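Local atomic coordinates of DUF1460 domain-containing protein (Legionella pneumophila subsp. pneumophila, PDB entry 2IM9), a protein that is of unknown function but, as a member of the N-acetylmuramoyl-L-alanine amidase-like family in the CA peptidase clan, may cleave amide bonds of the bacterial cell wall. Residues S217-I222 with E263-H268; I139-Y144 with G244-I249; A226-N231 with S295-L300. All coordinates share one frame; numbering follows the deposited sequence. Where two conformers were deposited one is given.

Contact 1: S217-I222 with E263-H268; sequences SNVPYI and ELDISH
The hydroxyl of S217 donates a hydrogen bond to the carboxylate of D265, with OG 2.6 Å from OD2. OD2 is met on its anti side, with the donor 19° out of the carboxylate plane. V219 adds a second touch to the same oxygen: its CG2 lies 3.6 Å from D265 OD2, the two side chains crossing at about a right angle. The other methyl of V219, CG1, is placed anti to the backbone N and points along 263-268 to I266, where it meets CD1 at 4.5 Å, a loose apolar contact.

The segments are not paired as strands. The nearest CA atoms, those of S217 and D265, are 7.8 Å apart, and strand 214-223 hydrogen-bonds to 168-175 and 311-317, while 264-275 pairs with 246-254 and 278-285. The link is therefore made by side chains between non-adjacent strands of the antiparallel sheet. S217 OG also takes the backbone N-H of A172, a second bond that probably helps to hold the hydroxyl in place, and S138 on helix 137-147 hydrogen-bonds to D265 OD2.

One buried carboxylate oxygen thus has two serine hydroxyls as partners. Such bonds would probably stabilise a negative charge on D265, and they tie two strands and a helix together at a single polar point.

Contact 2: I139-Y144 with G244-I249; sequences IDWNNY and GAVIEI
W141, N142 and E248 are brought toward one another between helix and strand, two of them by torsions that explain the meeting. In E248, chi1 of -64° sets CG beside the backbone N and the chain is extended beyond CG, which carries the carboxylate from strand 246-254 toward the helix. W141 holds CG anti to N (chi1 -166°), and this swings its six-membered ring toward the strand. N142 comes at E248 from the opposite direction.

The amide of N142 and the carboxylate of E248 meet nearly coplanar, their planes 5° apart. As modelled, N142 OD1 lies 2.6 Å from E248 OE2, and N142 ND2 lies 2.9 Å from E248 OE1. The amide is probably turned over in the model, so the assignment of its oxygen and nitrogen is doubtful, although the coplanar approach would be the same either way. W141 presents its ring edge to the same carboxylate, CZ3 being 3.6 Å from E248 OE2 near the ring plane. The same CZ3 touches V246 CG1 at 4.4 Å, an apolar contact. The polar end of the indole is turned elsewhere: NE1 hydrogen-bonds to N100 OD1 on helix 95-107.

The axes of the two short segments run roughly antiparallel (151°), with a closest approach of 12.7 Å, a separation spanned by side chains. Helix 137-147 covers one face of the sheet here. Strand 246-254 lies between 264-275 and 311-317, and its I247 and I249 pack against helix 296-303 on the other face.

Contact 3: A226-N231 with S295-L300; sequences ALFSEN and SLIDYL
F228 contributes the most surface, and it meets the first turn of helix 296-303 with the rim of its ring. CZ lies 3.7 Å from the carbonyl O of I297 and CE2 lies 3.9 Å from CB of L300, both partners being close to the ring plane. The aromatic edge is thus pressed against helix backbone and CB atoms, and no hydrogen bond joins the segments. A chi1 of -64° sets CG anti to the carbonyl carbon, from where the ring edge meets the helix.

L300 is next in buried area. Its side chain crosses that of F228 at about a right angle, and its CD1 meets CD1 of L227 at 4.3 Å, methyl to methyl. About one turn earlier in the helix, I297 reaches the ring with CG2, 4.3 Å from F228 CE1.

F228 is the first residue to leave helical geometry after helix 224-227. The contact therefore packs the exit of that short helix against the N-terminal turn of helix 296-303, a helix with a serine N-cap where strand 290-295 ends: S295 OG accepts from D298 N at 3.1 Å in an almost straight bond (172°).

Contacts 1 and 2 share the sheet: 264-275 and 246-254 are adjacent antiparallel strands, and the backbones of S267 and H268 probably hydrogen-bond to I249. Their centres are 9 Å apart, and I266 packs on E248. Both centre on buried carboxylates facing helix 137-147, and contact 2 lies nearest the middle of the chain. Contact 3, about 22 Å from that middle (centre to centre), is apolar and peripheral, though most of its touching residues are still buried. It joins the others from the opposite face of strand 246-254, where I247 and I249 meet helix 296-303, and through I222, which packs on L227 where strand 214-223 runs into helix 224-227.

Contact 1: S217-I222 with E263-H268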
ATOM      1  N   SER A 217       8.357  -3.423 -14.386  1.00 14.49           N
ATOM      2  CA  SER A 217       8.774  -2.875 -13.110  1.00 14.30           C
ATOM      3  C   SER A 217      10.267  -3.116 -12.880  1.00 14.52           C
ATOM      4  O   SER A 217      10.896  -3.946 -13.559  1.00 14.46           O
ATOM      5  CB  SER A 217       7.942  -3.457 -11.968  1.00 14.22           C
ATOM      6  OG  SER A 217       8.258  -4.817 -11.761  1.00 14.52           O
ATOM      7  N   ASN A 218      10.833  -2.384 -11.922  1.00 15.21           N
ATOM      8  CA  ASN A 218      12.227  -2.591 -11.515  1.00 15.53           C
ATOM      9  C   ASN A 218      12.276  -2.345 -10.002  1.00 15.51           C
ATOM     10  O   ASN A 218      12.477  -1.209  -9.521  1.00 17.35           O
ATOM     11  CB  ASN A 218      13.186  -1.664 -12.274  1.00 16.41           C
ATOM     12  CG  ASN A 218      14.614  -2.223 -12.352  1.00 18.06           C
ATOM     13  OD1 ASN A 218      14.819  -3.445 -12.401  1.00 21.62           O
ATOM     14  ND2 ASN A 218      15.596  -1.332 -12.423  1.00 19.13           N
ATOM     15  N   VAL A 219      12.045  -3.415  -9.253  1.00 14.66           N
ATOM     16  CA  VAL A 219      11.793  -3.282  -7.822  1.00 14.87           C
ATOM     17  C   VAL A 219      12.951  -3.881  -7.043  1.00 14.54           C
ATOM     18  O   VAL A 219      13.110  -5.109  -7.028  1.00 14.88           O
ATOM     19  CB  VAL A 219      10.505  -4.017  -7.407  1.00 14.27           C
ATOM     20  CG1 VAL A 219      10.269  -3.852  -5.886  1.00 15.45           C
ATOM     21  CG2 VAL A 219       9.288  -3.491  -8.229  1.00 15.17           C
ATOM     22  N   PRO A 220      13.739  -3.026  -6.359  1.00 15.23           N
ATOM     23  CA  PRO A 220      14.805  -3.611  -5.541  1.00 14.87           C
ATOM     24  C   PRO A 220      14.232  -4.465  -4.419  1.00 14.50           C
ATOM     25  O   PRO A 220      13.153  -4.149  -3.879  1.00 14.23           O
ATOM     26  CB  PRO A 220      15.520  -2.381  -4.966  1.00 15.80           C
ATOM     27  CG  PRO A 220      15.200  -1.276  -5.946  1.00 16.57           C
ATOM     28  CD  PRO A 220      13.764  -1.550  -6.304  1.00 15.38           C
ATOM     29  N   TYR A 221      14.926  -5.539  -4.065  1.00 13.67           N
ATOM     30  CA  TYR A 221      14.513  -6.309  -2.880  1.00 14.21           C
ATOM     31  C   TYR A 221      15.708  -6.954  -2.214  1.00 14.33           C
ATOM     32  O   TYR A 221      16.691  -7.330  -2.883  1.00 13.91           O
ATOM     33  CB  TYR A 221      13.416  -7.352  -3.195  1.00 14.24           C
ATOM     34  CG  TYR A 221      13.877  -8.552  -4.004  1.00 14.54           C
ATOM     35  CD1 TYR A 221      14.169  -9.773  -3.377  1.00 15.32           C
ATOM     36  CD2 TYR A 221      14.008  -8.479  -5.396  1.00 13.62           C
ATOM     37  CE1 TYR A 221      14.579 -10.895  -4.118  1.00 16.02           C
ATOM     38  CE2 TYR A 221      14.459  -9.607  -6.141  1.00 15.70           C
ATOM     39  CZ  TYR A 221      14.725 -10.794  -5.493  1.00 16.23           C
ATOM     40  OH  TYR A 221      15.139 -11.900  -6.226  1.00 17.96           O
ATOM     41  N   ILE A 222      15.622  -7.043  -0.886  1.00 14.62           N
ATOM     42  CA  ILE A 222      16.613  -7.786  -0.117  1.00 14.71           C
ATOM     43  C   ILE A 222      16.109  -9.215  -0.089  1.00 14.72           C
ATOM     44  O   ILE A 222      15.008  -9.481   0.401  1.00 13.74           O
ATOM     45  CB  ILE A 222      16.711  -7.277   1.316  1.00 15.04           C
ATOM     46  CG1 ILE A 222      17.097  -5.794   1.343  1.00 16.30           C
ATOM     47  CG2 ILE A 222      17.788  -8.053   2.099  1.00 16.63           C
ATOM     48  CD1 ILE A 222      16.968  -5.205   2.724  1.00 21.38           C
ATOM     49  N   GLU A 263       1.405 -10.415 -15.217  1.00 17.00           N
ATOM     50  CA  GLU A 263       2.427 -10.699 -14.203  1.00 18.04           C
ATOM     51  C   GLU A 263       2.309  -9.672 -13.101  1.00 17.09           C
ATOM     52  O   GLU A 263       1.817  -8.556 -13.328  1.00 17.70           O
ATOM     53  CB  GLU A 263       3.828 -10.585 -14.801  1.00 18.49           C
ATOM     54  CG  GLU A 263       4.117 -11.589 -15.874  1.00 22.92           C
ATOM     55  CD  GLU A 263       5.559 -11.511 -16.354  1.00 28.01           C
ATOM     56  OE1 GLU A 263       6.315 -10.574 -15.945  1.00 24.25           O
ATOM     57  OE2 GLU A 263       5.935 -12.415 -17.145  1.00 32.08           O
ATOM     58  N   LEU A 264       2.775 -10.037 -11.913  1.00 16.48           N
ATOM     59  CA  LEU A 264       2.780  -9.112 -10.796  1.00 17.38           C
ATOM     60  C   LEU A 264       4.057  -9.270  -9.974  1.00 17.67           C
ATOM     61  O   LEU A 264       4.772 -10.287 -10.095  1.00 18.06           O
ATOM     62  CB  LEU A 264       1.544  -9.345  -9.920  1.00 16.95           C
ATOM     63  CG  LEU A 264       1.132  -8.229  -8.947  1.00 17.31           C
ATOM     64  CD1 LEU A 264       1.034  -6.837  -9.625  1.00 17.44           C
ATOM     65  CD2 LEU A 264      -0.195  -8.620  -8.317  1.00 19.03           C
ATOM     66  N   ASP A 265       4.361  -8.270  -9.156  1.00 16.71           N
ATOM     67  CA  ASP A 265       5.638  -8.248  -8.436  1.00 16.29           C
ATOM     68  C   ASP A 265       5.537  -8.087  -6.913  1.00 16.78           C
ATOM     69  O   ASP A 265       6.477  -8.443  -6.196  1.00 17.45           O
ATOM     70  CB  ASP A 265       6.542  -7.133  -8.993  1.00 16.37           C
ATOM     71  CG  ASP A 265       5.786  -5.812  -9.248  1.00 17.38           C
ATOM     72  OD1 ASP A 265       4.606  -5.677  -8.818  1.00 16.98           O
ATOM     73  OD2 ASP A 265       6.380  -4.917  -9.899  1.00 17.85           O
ATOM     74  N   ILE A 266       4.440  -7.503  -6.435  1.00 16.78           N
ATOM     75  CA  ILE A 266       4.287  -7.143  -5.015  1.00 17.46           C
ATOM     76  C   ILE A 266       2.937  -7.647  -4.491  1.00 17.53           C
ATOM     77  O   ILE A 266       1.891  -7.365  -5.096  1.00 17.78           O
ATOM     78  CB  ILE A 266       4.414  -5.607  -4.798  1.00 17.53           C
ATOM     79  CG1 ILE A 266       5.764  -5.087  -5.331  1.00 17.09           C
ATOM     80  CG2 ILE A 266       4.173  -5.245  -3.319  1.00 18.01           C
ATOM     81  CD1 ILE A 266       5.861  -3.582  -5.251  1.00 16.90           C
ATOM     82  N   SER A 267       2.953  -8.376  -3.371  1.00 17.21           N
ATOM     83  CA  SER A 267       1.759  -9.118  -2.926  1.00 17.56           C
ATOM     84  C   SER A 267       1.154  -8.566  -1.638  1.00 17.24           C
ATOM     85  O   SER A 267      -0.016  -8.857  -1.308  1.00 18.12           O
ATOM     86  CB  SER A 267       2.106 -10.600  -2.733  1.00 18.18           C
ATOM     87  OG  SER A 267       3.222 -10.751  -1.864  1.00 18.76           O
ATOM     88  N   HIS A 268       1.924  -7.753  -0.916  1.00 15.72           N
ATOM     89  CA  HIS A 268       1.504  -7.249   0.391  1.00 15.24           C
ATOM     90  C   HIS A 268       2.421  -6.117   0.853  1.00 15.26           C
ATOM     91  O   HIS A 268       3.537  -5.947   0.344  1.00 15.20           O
ATOM     92  CB  HIS A 268       1.533  -8.398   1.425  1.00 15.69           C
ATOM     93  CG  HIS A 268       0.837  -8.083   2.709  1.00 16.72           C
ATOM     94  ND1 HIS A 268       1.384  -8.363   3.944  1.00 21.56           N
ATOM     95  CD2 HIS A 268      -0.374  -7.528   2.951  1.00 17.71           C
ATOM     96  CE1 HIS A 268       0.546  -7.975   4.895  1.00 17.97           C
ATOM     97  NE2 HIS A 268      -0.530  -7.471   4.318  1.00 21.97           N
TER

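Contact 2: I139-Y144 with G244-I249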
ATOM      1  N   ILE A 139       4.520   0.035 -10.317  1.00 15.11           N
ATOM      2  CA  ILE A 139       4.583   0.968 -11.440  1.00 15.82           C
ATOM      3  C   ILE A 139       3.677   2.186 -11.286  1.00 15.93           C
ATOM      4  O   ILE A 139       3.872   3.206 -11.967  1.00 15.96           O
ATOM      5  CB  ILE A 139       4.330   0.242 -12.782  1.00 15.59           C
ATOM      6  CG1 ILE A 139       2.976  -0.445 -12.770  1.00 18.18           C
ATOM      7  CG2 ILE A 139       5.436  -0.783 -13.051  1.00 18.26           C
ATOM      8  CD1 ILE A 139       2.131  -0.073 -13.934  1.00 23.90           C
ATOM      9  N   ASP A 140       2.684   2.083 -10.394  1.00 15.19           N
ATOM     10  CA  ASP A 140       1.842   3.236 -10.067  1.00 14.95           C
ATOM     11  C   ASP A 140       2.264   3.870  -8.740  1.00 15.08           C
ATOM     12  O   ASP A 140       2.763   4.991  -8.705  1.00 15.85           O
ATOM     13  CB  ASP A 140       0.367   2.848  -9.970  1.00 14.87           C
ATOM     14  CG  ASP A 140      -0.219   2.378 -11.283  1.00 15.93           C
ATOM     15  OD1 ASP A 140       0.165   2.886 -12.360  1.00 16.61           O
ATOM     16  OD2 ASP A 140      -1.112   1.517 -11.216  1.00 15.77           O
ATOM     17  N   TRP A 141       2.047   3.155  -7.639  1.00 14.55           N
ATOM     18  CA  TRP A 141       2.132   3.773  -6.313  1.00 14.19           C
ATOM     19  C   TRP A 141       3.554   4.158  -5.951  1.00 13.18           C
ATOM     20  O   TRP A 141       3.818   5.336  -5.622  1.00 14.27           O
ATOM     21  CB  TRP A 141       1.548   2.835  -5.245  1.00 14.58           C
ATOM     22  CG  TRP A 141       1.287   3.486  -3.904  1.00 14.62           C
ATOM     23  CD1 TRP A 141       0.214   4.272  -3.566  1.00 15.75           C
ATOM     24  CD2 TRP A 141       2.072   3.347  -2.709  1.00 15.03           C
ATOM     25  NE1 TRP A 141       0.306   4.664  -2.249  1.00 15.74           N
ATOM     26  CE2 TRP A 141       1.438   4.118  -1.698  1.00 15.27           C
ATOM     27  CE3 TRP A 141       3.257   2.677  -2.405  1.00 14.43           C
ATOM     28  CZ2 TRP A 141       1.944   4.214  -0.397  1.00 15.44           C
ATOM     29  CZ3 TRP A 141       3.770   2.770  -1.107  1.00 15.12           C
ATOM     30  CH2 TRP A 141       3.104   3.530  -0.113  1.00 16.01           C
ATOM     31  N   ASN A 142       4.471   3.187  -5.976  1.00 12.70           N
ATOM     32  CA  ASN A 142       5.878   3.512  -5.708  1.00 13.96           C
ATOM     33  C   ASN A 142       6.362   4.603  -6.673  1.00 15.10           C
ATOM     34  O   ASN A 142       6.953   5.602  -6.250  1.00 15.03           O
ATOM     35  CB  ASN A 142       6.771   2.285  -5.891  1.00 14.51           C
ATOM     36  CG  ASN A 142       6.663   1.287  -4.757  1.00 15.21           C
ATOM     37  OD1 ASN A 142       5.984   1.514  -3.751  1.00 15.87           O
ATOM     38  ND2 ASN A 142       7.368   0.174  -4.904  1.00 15.48           N
ATOM     39  N   ASN A 143       6.120   4.407  -7.964  1.00 15.78           N
ATOM     40  CA  ASN A 143       6.640   5.329  -8.980  1.00 17.73           C
ATOM     41  C   ASN A 143       6.176   6.771  -8.755  1.00 17.76           C
ATOM     42  O   ASN A 143       6.998   7.697  -8.640  1.00 18.68           O
ATOM     43  CB  ASN A 143       6.241   4.830 -10.371  1.00 18.71           C
ATOM     44  CG  ASN A 143       6.644   5.785 -11.465  1.00 23.39           C
ATOM     45  OD1 ASN A 143       7.825   6.010 -11.695  1.00 25.52           O
ATOM     46  ND2 ASN A 143       5.652   6.374 -12.131  1.00 28.46           N
ATOM     47  N   TYR A 144       4.865   6.944  -8.656  1.00 17.65           N
ATOM     48  CA  TYR A 144       4.287   8.281  -8.522  0.50 18.04           C
ATOM     49  C   TYR A 144       4.594   8.929  -7.184  1.00 18.51           C
ATOM     50  O   TYR A 144       4.855  10.143  -7.128  1.00 18.56           O
ATOM     51  CB  TYR A 144       2.784   8.285  -8.830  0.50 18.73           C
ATOM     52  CG  TYR A 144       2.498   8.076 -10.299  0.50 18.59           C
ATOM     53  CD1 TYR A 144       3.069   8.910 -11.263  0.50 19.82           C
ATOM     54  CD2 TYR A 144       1.671   7.042 -10.730  0.50 18.90           C
ATOM     55  CE1 TYR A 144       2.831   8.715 -12.618  0.50 20.14           C
ATOM     56  CE2 TYR A 144       1.426   6.837 -12.085  0.50 20.66           C
ATOM     57  CZ  TYR A 144       2.011   7.679 -13.022  0.50 20.36           C
ATOM     58  OH  TYR A 144       1.773   7.498 -14.358  0.50 19.38           O
ATOM     59  N   GLY A 244       9.123   3.142  11.113  1.00 16.19           N
ATOM     60  CA  GLY A 244       8.162   3.869  10.276  1.00 15.95           C
ATOM     61  C   GLY A 244       8.363   3.653   8.788  1.00 16.05           C
ATOM     62  O   GLY A 244       7.693   4.289   7.973  1.00 16.97           O
ATOM     63  N   ALA A 245       9.284   2.758   8.414  1.00 15.46           N
ATOM     64  CA  ALA A 245       9.485   2.479   6.986  1.00 15.14           C
ATOM     65  C   ALA A 245       8.277   1.703   6.429  1.00 15.12           C
ATOM     66  O   ALA A 245       7.504   1.094   7.187  1.00 15.81           O
ATOM     67  CB  ALA A 245      10.772   1.697   6.759  1.00 14.38           C
ATOM     68  N   VAL A 246       8.099   1.763   5.111  1.00 15.02           N
ATOM     69  CA  VAL A 246       7.098   0.962   4.425  1.00 14.63           C
ATOM     70  C   VAL A 246       7.798  -0.277   3.890  1.00 14.47           C
ATOM     71  O   VAL A 246       8.816  -0.152   3.180  1.00 14.65           O
ATOM     72  CB  VAL A 246       6.459   1.755   3.248  1.00 14.89           C
ATOM     73  CG1 VAL A 246       5.565   0.843   2.416  1.00 14.15           C
ATOM     74  CG2 VAL A 246       5.676   2.997   3.796  1.00 14.92           C
ATOM     75  N   ILE A 247       7.278  -1.456   4.261  1.00 14.06           N
ATOM     76  CA  ILE A 247       7.836  -2.753   3.813  1.00 13.29           C
ATOM     77  C   ILE A 247       6.890  -3.394   2.812  1.00 13.19           C
ATOM     78  O   ILE A 247       5.709  -3.581   3.124  1.00 13.58           O
ATOM     79  CB  ILE A 247       7.987  -3.744   5.004  1.00 13.99           C
ATOM     80  CG1 ILE A 247       8.962  -3.188   6.046  1.00 15.90           C
ATOM     81  CG2 ILE A 247       8.457  -5.104   4.511  1.00 14.42           C
ATOM     82  CD1 ILE A 247       8.885  -3.963   7.356  1.00 22.73           C
ATOM     83  N   GLU A 248       7.401  -3.697   1.620  1.00 13.00           N
ATOM     84  CA  GLU A 248       6.636  -4.407   0.586  1.00 13.09           C
ATOM     85  C   GLU A 248       7.158  -5.824   0.385  1.00 13.02           C
ATOM     86  O   GLU A 248       8.374  -6.062   0.367  1.00 12.77           O
ATOM     87  CB  GLU A 248       6.669  -3.633  -0.740  1.00 12.90           C
ATOM     88  CG  GLU A 248       5.981  -2.280  -0.645  1.00 13.92           C
ATOM     89  CD  GLU A 248       6.252  -1.337  -1.810  1.00 15.03           C
ATOM     90  OE1 GLU A 248       7.063  -1.674  -2.699  1.00 14.71           O
ATOM     91  OE2 GLU A 248       5.617  -0.256  -1.828  1.00 16.13           O
ATOM     92  N   ILE A 249       6.231  -6.759   0.205  1.00 12.76           N
ATOM     93  CA  ILE A 249       6.596  -8.158   0.062  1.00 13.47           C
ATOM     94  C   ILE A 249       6.708  -8.476  -1.428  1.00 13.50           C
ATOM     95  O   ILE A 249       5.743  -8.267  -2.163  1.00 14.06           O
ATOM     96  CB  ILE A 249       5.545  -9.084   0.746  1.00 14.39           C
ATOM     97  CG1 ILE A 249       5.368  -8.741   2.240  1.00 13.37           C
ATOM     98  CG2 ILE A 249       5.899 -10.559   0.499  1.00 14.46           C
ATOM     99  CD1 ILE A 249       6.662  -8.706   3.064  1.00 13.18           C
TER

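Contact 3: A226-N231 with S295-L300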
ATOM      1  N   ALA A 226      19.776 -13.685   1.826  1.00 19.14           N
ATOM      2  CA  ALA A 226      20.611 -12.779   2.616  1.00 18.51           C
ATOM      3  C   ALA A 226      20.067 -12.627   4.034  1.00 18.57           C
ATOM      4  O   ALA A 226      20.802 -12.725   5.005  1.00 18.14           O
ATOM      5  CB  ALA A 226      20.716 -11.416   1.931  1.00 18.86           C
ATOM      6  N   LEU A 227      18.764 -12.393   4.146  1.00 16.86           N
ATOM      7  CA  LEU A 227      18.139 -12.120   5.435  1.00 17.28           C
ATOM      8  C   LEU A 227      18.159 -13.337   6.344  1.00 17.54           C
ATOM      9  O   LEU A 227      18.098 -13.201   7.566  1.00 17.90           O
ATOM     10  CB  LEU A 227      16.696 -11.659   5.242  1.00 17.44           C
ATOM     11  CG  LEU A 227      16.506 -10.253   4.680  1.00 18.97           C
ATOM     12  CD1 LEU A 227      15.027 -10.063   4.368  1.00 20.39           C
ATOM     13  CD2 LEU A 227      16.956  -9.192   5.674  1.00 18.08           C
ATOM     14  N   PHE A 228      18.236 -14.519   5.731  1.00 17.55           N
ATOM     15  CA  PHE A 228      18.315 -15.768   6.479  1.00 18.04           C
ATOM     16  C   PHE A 228      19.512 -16.599   6.049  1.00 18.88           C
ATOM     17  O   PHE A 228      19.433 -17.826   6.010  1.00 19.28           O
ATOM     18  CB  PHE A 228      17.009 -16.554   6.348  1.00 18.21           C
ATOM     19  CG  PHE A 228      15.851 -15.847   6.954  1.00 18.87           C
ATOM     20  CD1 PHE A 228      15.582 -15.958   8.317  1.00 17.68           C
ATOM     21  CD2 PHE A 228      15.067 -15.006   6.172  1.00 19.42           C
ATOM     22  CE1 PHE A 228      14.529 -15.275   8.889  1.00 20.33           C
ATOM     23  CE2 PHE A 228      13.991 -14.298   6.739  1.00 21.58           C
ATOM     24  CZ  PHE A 228      13.728 -14.434   8.101  1.00 19.19           C
ATOM     25  N   SER A 229      20.614 -15.930   5.715  1.00 19.35           N
ATOM     26  CA  SER A 229      21.866 -16.645   5.412  1.00 21.08           C
ATOM     27  C   SER A 229      22.212 -17.587   6.567  1.00 21.49           C
ATOM     28  O   SER A 229      22.005 -17.245   7.740  1.00 21.10           O
ATOM     29  CB  SER A 229      23.015 -15.663   5.170  1.00 21.62           C
ATOM     30  OG  SER A 229      23.228 -14.849   6.316  1.00 24.24           O
ATOM     31  N   GLU A 230      22.711 -18.782   6.231  1.00 22.56           N
ATOM     32  CA  GLU A 230      23.002 -19.819   7.238  1.00 23.87           C
ATOM     33  C   GLU A 230      21.772 -20.230   8.070  1.00 24.15           C
ATOM     34  O   GLU A 230      21.910 -20.721   9.203  1.00 24.36           O
ATOM     35  CB  GLU A 230      24.157 -19.392   8.157  1.00 24.24           C
ATOM     36  CG  GLU A 230      25.489 -19.194   7.455  1.00 26.25           C
ATOM     37  N   ASN A 231      20.576 -20.014   7.514  1.00 24.05           N
ATOM     38  CA  ASN A 231      19.303 -20.408   8.155  1.00 24.93           C
ATOM     39  C   ASN A 231      19.095 -19.758   9.527  1.00 25.10           C
ATOM     40  O   ASN A 231      18.470 -20.341  10.417  1.00 25.46           O
ATOM     41  CB  ASN A 231      19.181 -21.951   8.253  1.00 25.57           C
ATOM     42  CG  ASN A 231      17.727 -22.437   8.327  1.00 27.67           C
ATOM     43  OD1 ASN A 231      16.856 -21.980   7.576  1.00 31.45           O
ATOM     44  ND2 ASN A 231      17.468 -23.380   9.223  1.00 29.79           N
ATOM     45  N   SER A 295       5.906 -10.144  14.617  1.00 18.91           N
ATOM     46  CA  SER A 295       7.366 -10.103  14.487  1.00 17.94           C
ATOM     47  C   SER A 295       7.760 -10.159  13.012  1.00 17.21           C
ATOM     48  O   SER A 295       7.336 -11.074  12.308  1.00 16.53           O
ATOM     49  CB  SER A 295       8.017 -11.280  15.213  1.00 18.88           C
ATOM     50  OG  SER A 295       9.330 -11.514  14.702  1.00 18.75           O
ATOM     51  N   LEU A 296       8.551  -9.185  12.532  1.00 16.98           N
ATOM     52  CA  LEU A 296       8.911  -9.187  11.106  1.00 17.23           C
ATOM     53  C   LEU A 296       9.801 -10.397  10.784  1.00 16.87           C
ATOM     54  O   LEU A 296       9.625 -11.052   9.767  1.00 15.98           O
ATOM     55  CB  LEU A 296       9.573  -7.871  10.655  1.00 17.38           C
ATOM     56  CG  LEU A 296      10.042  -7.894   9.184  1.00 18.29           C
ATOM     57  CD1 LEU A 296       8.847  -7.888   8.179  1.00 17.78           C
ATOM     58  CD2 LEU A 296      11.046  -6.791   8.847  1.00 18.47           C
ATOM     59  N   ILE A 297      10.750 -10.696  11.664  1.00 16.48           N
ATOM     60  CA  ILE A 297      11.607 -11.873  11.478  1.00 17.70           C
ATOM     61  C   ILE A 297      10.780 -13.160  11.371  1.00 17.78           C
ATOM     62  O   ILE A 297      10.941 -13.921  10.416  1.00 18.59           O
ATOM     63  CB  ILE A 297      12.702 -11.976  12.583  1.00 16.55           C
ATOM     64  CG1 ILE A 297      13.699 -10.816  12.438  1.00 18.83           C
ATOM     65  CG2 ILE A 297      13.414 -13.335  12.506  1.00 18.90           C
ATOM     66  CD1 ILE A 297      14.647 -10.659  13.622  1.00 19.00           C
ATOM     67  N   ASP A 298       9.872 -13.385  12.314  1.00 19.02           N
ATOM     68  CA  ASP A 298       9.008 -14.577  12.280  1.00 20.13           C
ATOM     69  C   ASP A 298       8.114 -14.623  11.040  1.00 19.99           C
ATOM     70  O   ASP A 298       7.949 -15.677  10.433  1.00 20.26           O
ATOM     71  CB  ASP A 298       8.137 -14.648  13.530  1.00 21.33           C
ATOM     72  CG  ASP A 298       8.937 -14.885  14.784  1.00 24.59           C
ATOM     73  OD1 ASP A 298      10.159 -15.207  14.679  1.00 27.71           O
ATOM     74  OD2 ASP A 298       8.332 -14.750  15.881  1.00 29.80           O
ATOM     75  N   TYR A 299       7.540 -13.476  10.677  1.00 19.11           N
ATOM     76  CA  TYR A 299       6.670 -13.375   9.510  1.00 18.58           C
ATOM     77  C   TYR A 299       7.421 -13.808   8.241  1.00 17.92           C
ATOM     78  O   TYR A 299       6.928 -14.624   7.433  1.00 18.57           O
ATOM     79  CB  TYR A 299       6.161 -11.931   9.379  1.00 18.99           C
ATOM     80  CG  TYR A 299       5.283 -11.704   8.178  1.00 19.15           C
ATOM     81  CD1 TYR A 299       3.904 -11.940   8.242  1.00 21.48           C
ATOM     82  CD2 TYR A 299       5.830 -11.260   6.978  1.00 20.31           C
ATOM     83  CE1 TYR A 299       3.093 -11.733   7.131  1.00 20.22           C
ATOM     84  CE2 TYR A 299       5.039 -11.072   5.854  1.00 20.59           C
ATOM     85  CZ  TYR A 299       3.677 -11.311   5.937  1.00 21.44           C
ATOM     86  OH  TYR A 299       2.899 -11.102   4.823  1.00 22.91           O
ATOM     87  N   LEU A 300       8.613 -13.257   8.051  1.00 17.60           N
ATOM     88  CA  LEU A 300       9.397 -13.547   6.859  1.00 17.66           C
ATOM     89  C   LEU A 300       9.934 -14.968   6.885  1.00 18.92           C
ATOM     90  O   LEU A 300      10.049 -15.600   5.844  1.00 19.27           O
ATOM     91  CB  LEU A 300      10.535 -12.530   6.685  1.00 17.06           C
ATOM     92  CG  LEU A 300      10.059 -11.089   6.441  1.00 16.89           C
ATOM     93  CD1 LEU A 300      11.232 -10.147   6.301  1.00 16.30           C
ATOM     94  CD2 LEU A 300       9.166 -10.988   5.202  1.00 17.07           C
TER